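PDB 5DKV: ABC transporter substrate binding protein (Ribose), which probably serves a bacterial ABC transporter as a sugar-binding protein, and holds alpha-D-tagatopyranose between its two lobes. Local coordinates for residues A[103-106]-A[111-114]. Numbering follows the deposited sequence.
Sequences KKAA and PMIT
With CG set between its backbone N and carbonyl carbon (chi1 69°), M112 sends CA-CB-CG-SD out extended from the strand toward helix 99-107, and a bend at the thioether (chi3 72°) then turns the terminal methyl onto A105 and A106. That methyl does all the touching on the strand side. CE of M112 lies 3.8 Å from CB of A105, whose CA-CB bond points at the strand, and makes a slightly looser approach of 4.2 Å to CB of A106. It also rests against the helix backbone, with CE of M112 3.8 Å from N of A106, so the methyl lies over the face of the A105-A106 peptide, near its nitrogen. The CA atoms of the two segments come closest just before the strand, where those of A106 and P111 are 6.2 Å apart.

The contact joins the helix to the following strand of the beta-alpha-beta unit formed by 87-90, 99-107 and 112-115 in the periplasmic binding protein fold. F133 touches both A106 and M112, while A105 also packs on I88 of the preceding strand. Between 103-106 and 111-114 the contact rests on van der Waals packing of one thioether methyl against two alanine methyls and the amide N of A106, without a directional bond.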
# COMPACT_ATOMS: atom_id res chain seq x y z
N LYS A 103 -20.14 9.04 2.11
CA LYS A 103 -21.52 8.87 2.51
C LYS A 103 -22.47 9.58 1.54
O LYS A 103 -23.57 9.09 1.25
CB LYS A 103 -21.72 9.43 3.93
CG LYS A 103 -22.54 8.58 4.87
CD LYS A 103 -23.99 8.58 4.51
CE LYS A 103 -24.84 8.11 5.68
NZ LYS A 103 -25.97 9.04 5.93
N LYS A 104 -22.04 10.72 1.03
CA LYS A 104 -22.82 11.44 0.03
C LYS A 104 -23.04 10.60 -1.24
O LYS A 104 -24.13 10.65 -1.83
CB LYS A 104 -22.14 12.75 -0.35
CG LYS A 104 -22.19 13.77 0.76
CD LYS A 104 -22.10 15.20 0.22
CE LYS A 104 -20.72 15.82 0.37
NZ LYS A 104 -20.80 17.12 1.09
N ALA A 105 -22.01 9.85 -1.64
CA ALA A 105 -22.09 8.98 -2.80
C ALA A 105 -23.04 7.83 -2.48
O ALA A 105 -23.86 7.43 -3.32
CB ALA A 105 -20.73 8.48 -3.19
N ALA A 106 -22.91 7.30 -1.27
CA ALA A 106 -23.77 6.21 -0.80
C ALA A 106 -25.24 6.63 -0.82
O ALA A 106 -26.11 5.90 -1.30
CB ALA A 106 -23.36 5.78 0.60
N PRO A 111 -22.80 2.47 -5.32
CA PRO A 111 -22.11 1.48 -4.49
C PRO A 111 -20.61 1.68 -4.53
O PRO A 111 -20.08 2.18 -5.53
CB PRO A 111 -22.50 0.14 -5.13
CG PRO A 111 -22.77 0.48 -6.56
CD PRO A 111 -23.43 1.85 -6.51
N MET A 112 -19.92 1.27 -3.47
CA MET A 112 -18.48 1.47 -3.40
C MET A 112 -17.76 0.37 -2.66
O MET A 112 -18.32 -0.36 -1.84
CB MET A 112 -18.16 2.80 -2.75
CG MET A 112 -18.49 2.81 -1.28
SD MET A 112 -18.28 4.45 -0.64
CE MET A 112 -19.69 5.25 -1.38
N ILE A 113 -16.48 0.26 -3.02
CA ILE A 113 -15.54 -0.66 -2.44
C ILE A 113 -14.28 0.13 -2.10
O ILE A 113 -13.87 0.98 -2.91
CB ILE A 113 -15.22 -1.79 -3.45
CG1 ILE A 113 -16.44 -2.68 -3.62
CG2 ILE A 113 -14.00 -2.62 -3.04
CD1 ILE A 113 -16.31 -3.76 -4.69
N THR A 114 -13.67 -0.10 -0.94
CA THR A 114 -12.39 0.55 -0.69
C THR A 114 -11.27 -0.48 -0.96
O THR A 114 -11.36 -1.68 -0.66
CB THR A 114 -12.26 1.20 0.72
OG1 THR A 114 -12.14 0.21 1.75
CG2 THR A 114 -13.46 2.07 1.02